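Local atomic coordinates of putative sugar binding protein (Bacteroides vulgatus ATCC 8482, PDB entry 3KEZ), a protein that probably binds sugars or other nutrients at the outer membrane as a calcium-containing member of the SusD family. Residues F70-T73 / K74-P78; E110-N113 / D114-Q118; E168-T171 / E172-D176; L202-V205 / Y206-G210. All blocks are in the same frame, centred on the assembly; numbering follows the deposited sequence.

Interaction 1: residues F70-T73 / K74-P78; sequences FNFT and KDNGP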
ATOM      1  N   PHE A  70     -16.787   2.082  10.036  1.00 11.66           N
ATOM      2  CA  PHE A  70     -16.065   2.033  11.294  1.00 13.24           C
ATOM      3  C   PHE A  70     -16.888   1.334  12.362  1.00 14.01           C
ATOM      4  O   PHE A  70     -17.128   1.883  13.439  1.00 16.25           O
ATOM      5  CB  PHE A  70     -15.698   3.447  11.744  1.00 10.73           C
ATOM      6  CG  PHE A  70     -14.834   4.146  10.786  1.00 11.33           C
ATOM      7  CD1 PHE A  70     -13.461   3.915  10.783  1.00 12.94           C
ATOM      8  CD2 PHE A  70     -15.374   5.017   9.845  1.00 10.29           C
ATOM      9  CE1 PHE A  70     -12.658   4.566   9.891  1.00 13.74           C
ATOM     10  CE2 PHE A  70     -14.573   5.653   8.942  1.00  5.88           C
ATOM     11  CZ  PHE A  70     -13.207   5.441   8.975  1.00  6.81           C
ATOM     12  N   ASN A  71     -17.321   0.123  12.047  1.00 13.69           N
ATOM     13  CA  ASN A  71     -18.272  -0.603  12.863  1.00 13.07           C
ATOM     14  C   ASN A  71     -17.629  -1.653  13.755  1.00 14.15           C
ATOM     15  O   ASN A  71     -18.346  -2.444  14.356  1.00 16.32           O
ATOM     16  CB  ASN A  71     -19.294  -1.301  11.942  1.00 12.65           C
ATOM     17  CG  ASN A  71     -20.556  -1.679  12.654  1.00 16.19           C
ATOM     18  OD1 ASN A  71     -21.077  -0.896  13.437  1.00 18.22           O
ATOM     19  ND2 ASN A  71     -21.074  -2.884  12.376  1.00 12.99           N
ATOM     20  N   PHE A  72     -16.305  -1.726  13.834  1.00 13.92           N
ATOM     21  CA  PHE A  72     -15.683  -2.776  14.666  1.00 15.84           C
ATOM     22  C   PHE A  72     -15.558  -2.376  16.132  1.00 16.18           C
ATOM     23  O   PHE A  72     -15.442  -1.177  16.470  1.00 17.69           O
ATOM     24  CB  PHE A  72     -14.301  -3.205  14.154  1.00 16.15           C
ATOM     25  CG  PHE A  72     -14.327  -3.969  12.838  1.00 15.72           C
ATOM     26  CD1 PHE A  72     -14.973  -5.179  12.731  1.00 17.94           C
ATOM     27  CD2 PHE A  72     -13.674  -3.469  11.731  1.00 17.67           C
ATOM     28  CE1 PHE A  72     -14.980  -5.888  11.530  1.00 20.98           C
ATOM     29  CE2 PHE A  72     -13.677  -4.168  10.543  1.00 12.93           C
ATOM     30  CZ  PHE A  72     -14.330  -5.379  10.442  1.00 14.23           C
ATOM     31  N   THR A  73     -15.595  -3.392  16.989  1.00 14.25           N
ATOM     32  CA  THR A  73     -15.420  -3.242  18.432  0.60 13.43           C
ATOM     33  C   THR A  73     -14.236  -4.083  18.851  1.00 13.10           C
ATOM     34  O   THR A  73     -13.752  -4.916  18.081  1.00 12.43           O
ATOM     35  CB  THR A  73     -16.602  -3.806  19.280  0.60 13.21           C
ATOM     36  OG1 THR A  73     -16.552  -5.235  19.268  0.60  3.67           O
ATOM     37  CG2 THR A  73     -17.968  -3.321  18.794  0.60 14.90           C
ATOM     38  N   LYS A  74     -13.791  -3.916  20.096  1.00 14.92           N
ATOM     39  CA  LYS A  74     -12.719  -4.805  20.584  1.00 19.22           C
ATOM     40  C   LYS A  74     -13.143  -6.279  20.563  1.00 19.71           C
ATOM     41  O   LYS A  74     -12.314  -7.183  20.527  1.00 19.21           O
ATOM     42  CB  LYS A  74     -12.230  -4.383  21.974  1.00 21.54           C
ATOM     43  CG  LYS A  74     -12.989  -4.927  23.166  1.00 27.29           C
ATOM     44  CD  LYS A  74     -14.264  -4.209  23.435  1.00 30.57           C
ATOM     45  CE  LYS A  74     -14.807  -4.598  24.793  1.00 34.55           C
ATOM     46  NZ  LYS A  74     -13.935  -4.013  25.826  1.00 42.35           N
ATOM     47  N   ASP A  75     -14.434  -6.539  20.620  1.00 19.25           N
ATOM     48  CA  ASP A  75     -14.858  -7.913  20.692  1.00 20.59           C
ATOM     49  C   ASP A  75     -15.000  -8.520  19.304  1.00 21.97           C
ATOM     50  O   ASP A  75     -14.917  -9.729  19.164  1.00 24.13           O
ATOM     51  CB  ASP A  75     -16.133  -8.039  21.524  1.00 22.98           C
ATOM     52  CG  ASP A  75     -15.882  -7.775  23.019  1.00 24.28           C
ATOM     53  OD1 ASP A  75     -14.936  -8.350  23.596  1.00 32.09           O
ATOM     54  OD2 ASP A  75     -16.611  -6.973  23.615  1.00 32.59           O
ATOM     55  N   ASN A  76     -15.183  -7.715  18.258  1.00 21.61           N
ATOM     56  CA  ASN A  76     -15.390  -8.324  16.938  1.00 19.45           C
ATOM     57  C   ASN A  76     -14.424  -7.903  15.853  1.00 17.75           C
ATOM     58  O   ASN A  76     -14.562  -8.299  14.698  1.00 18.41           O
ATOM     59  CB  ASN A  76     -16.817  -8.113  16.481  1.00 20.66           C
ATOM     60  CG  ASN A  76     -17.104  -6.700  16.147  1.00 17.60           C
ATOM     61  OD1 ASN A  76     -16.198  -5.898  15.934  1.00 18.68           O
ATOM     62  ND2 ASN A  76     -18.383  -6.365  16.099  1.00 22.44           N
ATOM     63  N   GLY A  77     -13.432  -7.116  16.217  1.00 18.28           N
ATOM     64  CA  GLY A  77     -12.490  -6.619  15.244  1.00 17.53           C
ATOM     65  C   GLY A  77     -11.723  -7.735  14.576  1.00 16.59           C
ATOM     66  O   GLY A  77     -11.493  -8.787  15.192  1.00 18.23           O
ATOM     67  N   PRO A  78     -11.287  -7.511  13.320  1.00 14.42           N
ATOM     68  CA  PRO A  78     -10.565  -8.555  12.602  1.00 14.47           C
ATOM     69  C   PRO A  78      -9.206  -8.869  13.213  1.00 12.64           C
ATOM     70  O   PRO A  78      -8.584  -7.993  13.841  1.00 11.82           O
ATOM     71  CB  PRO A  78     -10.345  -7.937  11.219  1.00 16.38           C
ATOM     72  CG  PRO A  78     -10.268  -6.517  11.468  1.00 14.12           C
ATOM     73  CD  PRO A  78     -11.255  -6.234  12.584  1.00 15.17           C
TER
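T73 and N76 grip each other across a type I beta turn, in the exposed loop that leads from helix 65-68 to helix 80-96. The turn is closed by N76 N donating to T73 O at 3.1 Å, and K74 and D75 have the backbone angles expected at its two inner positions. N76 folds its amide back over the turn, CG lying between its own backbone N and carbonyl carbon (chi1 70°), which brings OD1 to 2.8 Å from T73 N. That bond is almost straight at 174°, although the donor stands above the plane of the amide carbonyl. In one of the two conformers modelled for T73, OG1 accepts from D75 N at 2.8 Å and from N76 N at 3.0 Å, an ST turn laid on the beta turn; this part is less certain. F72 stands beside this network with its ring about perpendicular to the N76 amide, and N76 OD1 lies at the ring edge. Y67 meets the same ring edge-to-face from the preceding helix. Were F72 an alanine, P78 CD would probably lose its CH-pi contact and a gap would be left beside Y67. On one ring face the proline forms that CH-pi contact: P78 CD sits 3.6 Å from the centroid of the F72 ring, only 3° off its normal.

Interaction 2: residues E110-N113 / D114-Q118; sequences EYKN and DLKGQ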
ATOM      1  N   GLU A 110      26.189 -11.485  -4.407  1.00 11.85           N
ATOM      2  CA  GLU A 110      25.093 -10.606  -4.863  1.00 11.01           C
ATOM      3  C   GLU A 110      23.714 -11.243  -4.680  1.00 11.07           C
ATOM      4  O   GLU A 110      22.767 -10.601  -4.221  1.00  8.46           O
ATOM      5  CB  GLU A 110      25.253 -10.241  -6.339  1.00 11.22           C
ATOM      6  CG  GLU A 110      26.220  -9.137  -6.560  1.00 26.55           C
ATOM      7  CD  GLU A 110      26.262  -8.667  -8.010  1.00 41.07           C
ATOM      8  OE1 GLU A 110      25.236  -8.800  -8.726  1.00 45.66           O
ATOM      9  OE2 GLU A 110      27.331  -8.166  -8.421  1.00 49.83           O
ATOM     10  N   TYR A 111      23.613 -12.501  -5.088  1.00  9.84           N
ATOM     11  CA  TYR A 111      22.381 -13.245  -4.968  1.00 10.80           C
ATOM     12  C   TYR A 111      21.990 -13.308  -3.498  1.00 10.47           C
ATOM     13  O   TYR A 111      20.858 -12.986  -3.142  1.00 10.80           O
ATOM     14  CB  TYR A 111      22.565 -14.648  -5.573  1.00 12.66           C
ATOM     15  CG  TYR A 111      21.405 -15.573  -5.316  1.00 17.97           C
ATOM     16  CD1 TYR A 111      20.166 -15.332  -5.866  1.00 24.67           C
ATOM     17  CD2 TYR A 111      21.555 -16.681  -4.500  1.00 19.05           C
ATOM     18  CE1 TYR A 111      19.098 -16.179  -5.611  1.00 24.11           C
ATOM     19  CE2 TYR A 111      20.501 -17.516  -4.233  1.00 23.14           C
ATOM     20  CZ  TYR A 111      19.278 -17.262  -4.795  1.00 19.18           C
ATOM     21  OH  TYR A 111      18.234 -18.110  -4.522  1.00 32.64           O
ATOM     22  N   LYS A 112      22.930 -13.692  -2.640  1.00  9.84           N
ATOM     23  CA  LYS A 112      22.658 -13.708  -1.197  1.00 11.27           C
ATOM     24  C   LYS A 112      22.319 -12.312  -0.686  1.00 11.07           C
ATOM     25  O   LYS A 112      21.399 -12.164   0.114  1.00 12.53           O
ATOM     26  CB  LYS A 112      23.822 -14.322  -0.417  1.00  9.88           C
ATOM     27  CG  LYS A 112      23.779 -14.166   1.109  1.00 11.71           C
ATOM     28  CD  LYS A 112      24.691 -13.027   1.537  1.00 19.56           C
ATOM     29  CE  LYS A 112      24.464 -12.578   2.941  1.00 27.48           C
ATOM     30  NZ  LYS A 112      25.619 -11.729   3.396  1.00 32.22           N
ATOM     31  N   ASN A 113      23.052 -11.286  -1.119  1.00  9.93           N
ATOM     32  CA  ASN A 113      22.707  -9.944  -0.685  1.00 11.55           C
ATOM     33  C   ASN A 113      21.273  -9.565  -1.051  1.00 11.37           C
ATOM     34  O   ASN A 113      20.563  -8.955  -0.244  1.00 13.07           O
ATOM     35  CB  ASN A 113      23.720  -8.908  -1.175  1.00 14.56           C
ATOM     36  CG  ASN A 113      25.001  -8.956  -0.357  1.00 14.33           C
ATOM     37  OD1 ASN A 113      24.999  -9.433   0.784  1.00 23.39           O
ATOM     38  ND2 ASN A 113      26.096  -8.521  -0.943  1.00 20.26           N
ATOM     39  N   ASP A 114      20.830  -9.944  -2.238  1.00  8.59           N
ATOM     40  CA  ASP A 114      19.460  -9.615  -2.658  1.00  8.50           C
ATOM     41  C   ASP A 114      18.403 -10.357  -1.829  1.00 10.64           C
ATOM     42  O   ASP A 114      17.386  -9.776  -1.437  1.00 10.99           O
ATOM     43  CB  ASP A 114      19.262  -9.940  -4.129  1.00  8.42           C
ATOM     44  CG  ASP A 114      17.864  -9.650  -4.592  1.00 10.54           C
ATOM     45  OD1 ASP A 114      17.542  -8.459  -4.811  1.00  9.11           O
ATOM     46  OD2 ASP A 114      17.096 -10.620  -4.723  1.00 13.24           O
ATOM     47  N   LEU A 115      18.652 -11.642  -1.552  1.00 10.58           N
ATOM     48  CA  LEU A 115      17.745 -12.414  -0.706  1.00 11.59           C
ATOM     49  C   LEU A 115      17.626 -11.735   0.666  1.00 13.96           C
ATOM     50  O   LEU A 115      16.532 -11.579   1.197  1.00  9.70           O
ATOM     51  CB  LEU A 115      18.230 -13.849  -0.551  1.00 12.28           C
ATOM     52  CG  LEU A 115      18.280 -14.823  -1.741  1.00 10.40           C
ATOM     53  CD1 LEU A 115      18.679 -16.196  -1.235  1.00 15.09           C
ATOM     54  CD2 LEU A 115      16.940 -14.876  -2.437  1.00 17.49           C
ATOM     55  N   LYS A 116      18.762 -11.371   1.261  1.00 13.60           N
ATOM     56  CA  LYS A 116      18.725 -10.674   2.541  1.00 13.33           C
ATOM     57  C   LYS A 116      17.981  -9.346   2.412  1.00 10.11           C
ATOM     58  O   LYS A 116      17.205  -8.976   3.288  1.00  8.36           O
ATOM     59  CB  LYS A 116      20.155 -10.458   3.053  1.00 14.26           C
ATOM     60  CG  LYS A 116      20.301  -9.665   4.361  1.00 13.66           C
ATOM     61  CD  LYS A 116      21.819  -9.502   4.744  1.00 15.54           C
ATOM     62  CE  LYS A 116      21.984  -8.542   5.926  1.00 10.73           C
ATOM     63  NZ  LYS A 116      23.386  -8.435   6.399  1.00 16.78           N
ATOM     64  N   GLY A 117      18.245  -8.611   1.335  1.00  9.34           N
ATOM     65  CA  GLY A 117      17.516  -7.365   1.067  1.00  9.39           C
ATOM     66  C   GLY A 117      16.021  -7.538   0.937  1.00  9.63           C
ATOM     67  O   GLY A 117      15.224  -6.715   1.399  1.00 10.11           O
ATOM     68  N   GLN A 118      15.607  -8.612   0.288  1.00 10.85           N
ATOM     69  CA  GLN A 118      14.166  -8.886   0.186  1.00 10.62           C
ATOM     70  C   GLN A 118      13.523  -9.054   1.574  1.00  7.94           C
ATOM     71  O   GLN A 118      12.493  -8.458   1.860  1.00  9.93           O
ATOM     72  CB  GLN A 118      13.899 -10.101  -0.710  1.00  8.04           C
ATOM     73  CG  GLN A 118      14.244  -9.893  -2.184  1.00 11.53           C
ATOM     74  CD  GLN A 118      13.852 -11.115  -2.999  1.00 11.56           C
ATOM     75  OE1 GLN A 118      12.778 -11.654  -2.798  1.00  9.09           O
ATOM     76  NE2 GLN A 118      14.706 -11.540  -3.911  1.00 10.06           N
TER
HETATM   77  O   HOH W   1      24.890  -7.979   3.917  1.00 28.54           O
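E110 to Q118 run as unbroken alpha helix, its i to i+4 ladder evidenced by four bonds, from D114 N to E110 O (2.8 Å) through to G117 N to N113 O (2.8 Å). One turn apart, Y111 and L115 make the main apolar side-chain contact. Y111 carries CG opposite its own backbone N (chi1 171°), and this swings the ring round so that L115 lies over one face. L115 CG is 4.2 Å from the centroid of the Y111 ring, displaced toward the rim, while L115 CD1 comes to 3.7 Å from Y111 CE2. L27 and L20 of helix 20-34 touch L115 and Y111 respectively, so this stripe faces that neighbour. Elsewhere on the helix the chemistry is polar. Q118 NE2 donates to D114 OD2 at 2.7 Å, approaching on the syn side but 31° out of the carboxylate plane; D114 OD1 takes a second bond from S185 N. K112 and K116 bring their ammonium groups to 5.0 Å, NZ to NZ, because both make salt bridges to D100, one at each carboxylate oxygen. A water accepts from K116 NZ at 2.9 Å and donates weakly to N113 OD1. An amphipathic helix packed along another in this way is consistent with the TPR-clan helical scaffold of the SusD family.

Interaction 3: residues E168-T171 / E172-D176; sequences ECYT and EIISD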
ATOM      1  N   GLU A 168       9.528   4.387  17.728  1.00  8.50           N
ATOM      2  CA  GLU A 168      10.457   3.256  17.761  1.00  8.66           C
ATOM      3  C   GLU A 168      10.244   2.363  16.561  1.00 10.19           C
ATOM      4  O   GLU A 168      11.210   1.874  15.952  1.00 10.93           O
ATOM      5  CB  GLU A 168      10.315   2.427  19.058  1.00  7.36           C
ATOM      6  CG  GLU A 168      10.757   3.218  20.233  1.00 10.59           C
ATOM      7  CD  GLU A 168      10.407   2.590  21.559  1.00 14.40           C
ATOM      8  OE1 GLU A 168       9.384   1.894  21.712  1.00  7.93           O
ATOM      9  OE2 GLU A 168      11.184   2.843  22.456  1.00 16.20           O
ATOM     10  N   CYS A 169       8.978   2.172  16.204  1.00 10.70           N
ATOM     11  CA  CYS A 169       8.646   1.376  15.029  1.00 11.17           C
ATOM     12  C   CYS A 169       9.215   1.972  13.745  1.00 11.01           C
ATOM     13  O   CYS A 169       9.748   1.233  12.908  1.00 10.20           O
ATOM     14  CB  CYS A 169       7.137   1.153  14.898  1.00 10.68           C
ATOM     15  SG  CYS A 169       6.444   0.079  16.171  1.00 14.17           S
ATOM     16  N   TYR A 170       9.087   3.290  13.580  1.00 11.09           N
ATOM     17  CA  TYR A 170       9.620   3.972  12.393  1.00  9.10           C
ATOM     18  C   TYR A 170      11.133   3.823  12.313  1.00 11.43           C
ATOM     19  O   TYR A 170      11.697   3.681  11.205  1.00  9.86           O
ATOM     20  CB  TYR A 170       9.211   5.465  12.369  1.00 11.01           C
ATOM     21  CG  TYR A 170       7.906   5.733  11.633  1.00  6.71           C
ATOM     22  CD1 TYR A 170       6.662   5.449  12.210  1.00 12.40           C
ATOM     23  CD2 TYR A 170       7.927   6.253  10.332  1.00 10.10           C
ATOM     24  CE1 TYR A 170       5.450   5.697  11.509  1.00  9.47           C
ATOM     25  CE2 TYR A 170       6.736   6.484   9.616  1.00  7.53           C
ATOM     26  CZ  TYR A 170       5.504   6.211  10.209  1.00  9.40           C
ATOM     27  OH  TYR A 170       4.382   6.457   9.459  1.00  9.08           O
ATOM     28  N   THR A 171      11.803   3.886  13.471  1.00 10.46           N
ATOM     29  CA  THR A 171      13.249   3.670  13.492  1.00 11.61           C
ATOM     30  C   THR A 171      13.596   2.331  12.833  1.00 11.35           C
ATOM     31  O   THR A 171      14.495   2.270  12.006  1.00 10.94           O
ATOM     32  CB  THR A 171      13.799   3.772  14.915  1.00 12.41           C
ATOM     33  OG1 THR A 171      13.537   5.098  15.404  1.00 10.36           O
ATOM     34  CG2 THR A 171      15.267   3.492  14.958  1.00  8.61           C
ATOM     35  N   GLU A 172      12.841   1.287  13.190  1.00 11.72           N
ATOM     36  CA  GLU A 172      13.055  -0.083  12.676  1.00  9.32           C
ATOM     37  C   GLU A 172      12.674  -0.198  11.210  1.00  9.22           C
ATOM     38  O   GLU A 172      13.406  -0.833  10.422  1.00 11.97           O
ATOM     39  CB  GLU A 172      12.275  -1.112  13.503  1.00 12.50           C
ATOM     40  CG  GLU A 172      12.735  -1.317  14.919  1.00 13.85           C
ATOM     41  CD  GLU A 172      14.259  -1.437  15.065  1.00 20.09           C
ATOM     42  OE1 GLU A 172      14.900  -2.205  14.317  1.00 19.32           O
ATOM     43  OE2 GLU A 172      14.818  -0.724  15.912  1.00 18.14           O
ATOM     44  N   ILE A 173      11.543   0.418  10.844  1.00 10.91           N
ATOM     45  CA  ILE A 173      11.026   0.417   9.479  1.00  9.70           C
ATOM     46  C   ILE A 173      12.071   1.037   8.564  1.00 14.03           C
ATOM     47  O   ILE A 173      12.472   0.431   7.572  1.00 11.06           O
ATOM     48  CB  ILE A 173       9.689   1.165   9.326  1.00 13.36           C
ATOM     49  CG1 ILE A 173       8.583   0.421  10.101  1.00 11.25           C
ATOM     50  CG2 ILE A 173       9.324   1.302   7.809  1.00  7.11           C
ATOM     51  CD1 ILE A 173       7.332   1.274  10.545  1.00 10.50           C
ATOM     52  N   ILE A 174      12.541   2.226   8.926  1.00 10.85           N
ATOM     53  CA  ILE A 174      13.494   2.974   8.088  1.00  8.71           C
ATOM     54  C   ILE A 174      14.839   2.238   8.035  1.00  9.66           C
ATOM     55  O   ILE A 174      15.456   2.108   6.961  1.00  8.99           O
ATOM     56  CB  ILE A 174      13.624   4.442   8.613  1.00  6.87           C
ATOM     57  CG1 ILE A 174      12.314   5.207   8.330  1.00  9.17           C
ATOM     58  CG2 ILE A 174      14.795   5.188   7.980  1.00  6.83           C
ATOM     59  CD1 ILE A 174      12.206   6.593   9.046  1.00  6.40           C
ATOM     60  N   SER A 175      15.287   1.722   9.176  1.00  7.66           N
ATOM     61  CA  SER A 175      16.537   0.964   9.173  1.00  9.67           C
ATOM     62  C   SER A 175      16.487  -0.240   8.246  1.00 11.19           C
ATOM     63  O   SER A 175      17.416  -0.443   7.480  1.00  8.02           O
ATOM     64  CB  SER A 175      16.923   0.505  10.577  1.00  7.33           C
ATOM     65  OG  SER A 175      18.042  -0.319  10.514  1.00 16.51           O
ATOM     66  N   ASP A 176      15.409  -1.035   8.314  1.00  9.57           N
ATOM     67  CA  ASP A 176      15.273  -2.208   7.449  1.00  9.86           C
ATOM     68  C   ASP A 176      15.245  -1.794   5.986  1.00  8.23           C
ATOM     69  O   ASP A 176      16.001  -2.301   5.159  1.00 11.82           O
ATOM     70  CB  ASP A 176      13.977  -2.981   7.791  1.00  8.17           C
ATOM     71  CG  ASP A 176      14.084  -3.801   9.073  1.00 16.98           C
ATOM     72  OD1 ASP A 176      15.204  -3.890   9.652  1.00 17.71           O
ATOM     73  OD2 ASP A 176      13.035  -4.386   9.490  1.00 11.98           O
TER
HETATM   74  O   HOH W   2      13.278   1.084  17.572  1.00 13.65           O
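I173 lies against C169 one turn back in helix 166-183, and its chain can be traced along that residue's carbonyl. CB stands 3.6 Å from C169 O. CG1 is placed opposite the carbonyl carbon of I173 (chi1 -66°), turning the longer branch back beside the backbone N, and it approaches C169 O to 3.1 Å. CD1 then continues past the same oxygen and ends 4.4 Å from C169 CB, a loose apolar touch. That oxygen also accepts I173 N at 2.9 Å, so one carbonyl is bonded by the amide and flanked by the side chain of the same residue. With an alanine here, the loss of both branches would probably open a gap beside C169 CB and uncover its carbonyl oxygen. Y170 and I174 form a second i to i+4 pair, in which I174 CD1 comes near the plane of the ring at its edge, 4.5 Å from Y170 CD2. On the polar side, E172 bends at chi2, and a water bridges E172 OE2 to E168 O, donating to both, at 2.7 Å from the latter. E172 OE1 has its own partner in a salt bridge to K152. C169 and Y170 also touch T131 and F128 of helix 109-134, and Y170 and I174 also touch helix 195-209. This is the pattern of an amphipathic helix packed against two others, with helix 195-209 running antiparallel to it, consistent with the TPR-clan helical scaffold of the SusD family.

Interaction 4: residues L202-V205 / Y206-G210; sequences LSRV and YLYKG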
ATOM      1  N   LEU A 202      10.265   3.348   0.870  1.00  8.47           N
ATOM      2  CA  LEU A 202      11.019   4.083   1.882  1.00 10.01           C
ATOM      3  C   LEU A 202      10.714   5.599   1.758  1.00  9.67           C
ATOM      4  O   LEU A 202      10.543   6.259   2.776  1.00  8.62           O
ATOM      5  CB  LEU A 202      12.521   3.802   1.800  1.00 12.30           C
ATOM      6  CG  LEU A 202      13.392   4.609   2.778  1.00  9.78           C
ATOM      7  CD1 LEU A 202      12.824   4.572   4.222  1.00  8.76           C
ATOM      8  CD2 LEU A 202      14.824   4.119   2.736  1.00 10.63           C
ATOM      9  N   SER A 203      10.597   6.098   0.525  1.00  9.18           N
ATOM     10  CA  SER A 203      10.191   7.484   0.306  1.00  9.72           C
ATOM     11  C   SER A 203       8.832   7.802   0.893  1.00  9.89           C
ATOM     12  O   SER A 203       8.631   8.860   1.459  1.00  9.12           O
ATOM     13  CB  SER A 203      10.272   7.905  -1.200  1.00 11.85           C
ATOM     14  OG  SER A 203       9.160   7.457  -1.970  1.00 10.82           O
ATOM     15  N   ARG A 204       7.898   6.874   0.769  1.00 10.48           N
ATOM     16  CA  ARG A 204       6.591   7.032   1.402  1.00 10.35           C
ATOM     17  C   ARG A 204       6.742   7.095   2.910  1.00 10.19           C
ATOM     18  O   ARG A 204       6.136   7.959   3.582  1.00  7.42           O
ATOM     19  CB  ARG A 204       5.648   5.864   0.989  1.00 10.21           C
ATOM     20  CG  ARG A 204       4.193   6.102   1.454  1.00 10.44           C
ATOM     21  CD  ARG A 204       3.412   4.823   1.507  1.00 12.83           C
ATOM     22  NE  ARG A 204       3.411   4.112   0.251  1.00 11.39           N
ATOM     23  CZ  ARG A 204       3.015   2.850   0.117  1.00 13.63           C
ATOM     24  NH1 ARG A 204       2.617   2.156   1.160  1.00 10.66           N
ATOM     25  NH2 ARG A 204       3.033   2.259  -1.052  1.00 15.49           N
ATOM     26  N   VAL A 205       7.538   6.184   3.465  1.00  8.45           N
ATOM     27  CA  VAL A 205       7.689   6.114   4.909  1.00  8.65           C
ATOM     28  C   VAL A 205       8.291   7.440   5.415  1.00  8.84           C
ATOM     29  O   VAL A 205       7.781   8.005   6.363  1.00 11.58           O
ATOM     30  CB  VAL A 205       8.531   4.928   5.358  1.00 12.81           C
ATOM     31  CG1 VAL A 205       8.784   4.998   6.899  1.00  7.91           C
ATOM     32  CG2 VAL A 205       7.856   3.590   4.987  1.00  6.83           C
ATOM     33  N   TYR A 206       9.289   7.974   4.720  1.00 10.53           N
ATOM     34  CA  TYR A 206       9.818   9.293   5.070  1.00  7.50           C
ATOM     35  C   TYR A 206       8.776  10.411   5.019  1.00  9.75           C
ATOM     36  O   TYR A 206       8.824  11.349   5.843  1.00 12.81           O
ATOM     37  CB  TYR A 206      11.030   9.631   4.201  1.00  7.00           C
ATOM     38  CG  TYR A 206      12.344   8.888   4.539  1.00  8.23           C
ATOM     39  CD1 TYR A 206      12.855   8.881   5.836  1.00 11.70           C
ATOM     40  CD2 TYR A 206      13.145   8.364   3.530  1.00 14.66           C
ATOM     41  CE1 TYR A 206      14.054   8.292   6.134  1.00  9.75           C
ATOM     42  CE2 TYR A 206      14.403   7.776   3.822  1.00  9.56           C
ATOM     43  CZ  TYR A 206      14.830   7.762   5.121  1.00  8.88           C
ATOM     44  OH  TYR A 206      16.008   7.221   5.442  1.00 14.61           O
ATOM     45  N   LEU A 207       7.863  10.379   4.045  1.00 11.34           N
ATOM     46  CA  LEU A 207       6.801  11.425   3.983  1.00 10.56           C
ATOM     47  C   LEU A 207       5.947  11.342   5.213  1.00  9.78           C
ATOM     48  O   LEU A 207       5.634  12.366   5.853  1.00 12.16           O
ATOM     49  CB  LEU A 207       5.912  11.263   2.732  1.00  8.47           C
ATOM     50  CG  LEU A 207       6.539  11.521   1.377  1.00 14.33           C
ATOM     51  CD1 LEU A 207       5.612  11.149   0.230  1.00 12.58           C
ATOM     52  CD2 LEU A 207       6.946  12.982   1.343  1.00  6.65           C
ATOM     53  N   TYR A 208       5.542  10.134   5.571  1.00 10.02           N
ATOM     54  CA  TYR A 208       4.681   9.952   6.793  1.00 10.83           C
ATOM     55  C   TYR A 208       5.331  10.462   8.057  1.00 11.43           C
ATOM     56  O   TYR A 208       4.650  10.928   8.962  1.00 12.82           O
ATOM     57  CB  TYR A 208       4.351   8.474   7.056  1.00 13.02           C
ATOM     58  CG  TYR A 208       3.234   7.857   6.254  1.00 13.38           C
ATOM     59  CD1 TYR A 208       3.212   7.932   4.882  1.00  8.99           C
ATOM     60  CD2 TYR A 208       2.208   7.174   6.875  1.00 17.27           C
ATOM     61  CE1 TYR A 208       2.221   7.347   4.157  1.00  6.91           C
ATOM     62  CE2 TYR A 208       1.189   6.578   6.135  1.00 14.72           C
ATOM     63  CZ  TYR A 208       1.214   6.649   4.781  1.00 10.61           C
ATOM     64  OH  TYR A 208       0.238   6.032   4.018  1.00 11.31           O
ATOM     65  N   LYS A 209       6.647  10.323   8.139  1.00 10.63           N
ATOM     66  CA  LYS A 209       7.428  10.851   9.249  1.00 10.74           C
ATOM     67  C   LYS A 209       7.760  12.330   9.146  1.00  9.24           C
ATOM     68  O   LYS A 209       8.278  12.882  10.074  1.00 11.94           O
ATOM     69  CB  LYS A 209       8.718  10.018   9.419  1.00  9.09           C
ATOM     70  CG  LYS A 209       9.453  10.211  10.691  1.00 18.67           C
ATOM     71  CD  LYS A 209      10.621   9.284  10.776  1.00 18.70           C
ATOM     72  CE  LYS A 209      11.359   9.469  12.076  1.00 17.68           C
ATOM     73  NZ  LYS A 209      12.478  10.335  11.873  1.00 17.28           N
ATOM     74  N   GLY A 210       7.466  12.980   8.027  1.00 10.57           N
ATOM     75  CA  GLY A 210       7.860  14.378   7.853  1.00 11.99           C
ATOM     76  C   GLY A 210       9.320  14.600   7.547  1.00 13.63           C
ATOM     77  O   GLY A 210       9.817  15.708   7.738  1.00 11.56           O
TER
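The last turns of helix 195-209, closed by a Schellman motif at G210, set Y206 against L202 and Y208 against R204. G210 leaves the helix with positive phi (76°), and its N bonds back to L207 O, while K209 N still donates to V205 O at 3.1 Å in the ordinary helical pattern. Within the first pair, L202 puts CG opposite its backbone N (chi1 176°), which directs its branches to the Y206 ring. L202 CD1 lies over one face, 3.9 Å from the centroid of the Y206 ring and displaced toward the rim, and L202 CG is closer still to a ring atom, 3.5 Å from Y206 CE2. The second pair runs differently: R204 and Y208 lie alongside each other and point the same way, with R204 CG 3.6 Å from Y208 CE1. Their guanidinium and ring planes are 41° apart, and it is the aliphatic stem, R204 CG and CD, that meets the ring. Beyond that stem R204 NE forms a salt bridge with E339, and Y208 OH is hydrogen-bonded to R132 NH1, so both polar ends are fixed by neighbours. L207 follows on another side of the helix, its CG 3.4 Å from S203 O. Nearly all the touching residues are buried, as their surroundings explain: V205 and Y208 meet Y170 of helix 166-183, L207 enters between helix 337-350 and helix 212-229, and Y206 packs on A215 of the latter.

Interaction 1 is the surface member, a loop turn held by backbone and amide bonds, and it stands apart: its nearest atoms lie about 14 Å from interaction 4. Interactions 2, 3 and 4 are helical i to i+4 contacts of graded burial, partial in 110-118 and 168-176 and nearly complete in 202-210. Their chemistry follows: charged groups and bridging waters accompany the apolar pairs in interactions 2 and 3, whereas aromatic and aliphatic groups dominate interaction 4. Interactions 3 and 4 join directly, with I174 CG2 3.5 Å from Y206 OH, pairing helix 166-183 with helix 195-209. Interaction 2 lies on helix 109-134, which also packs against helix 166-183.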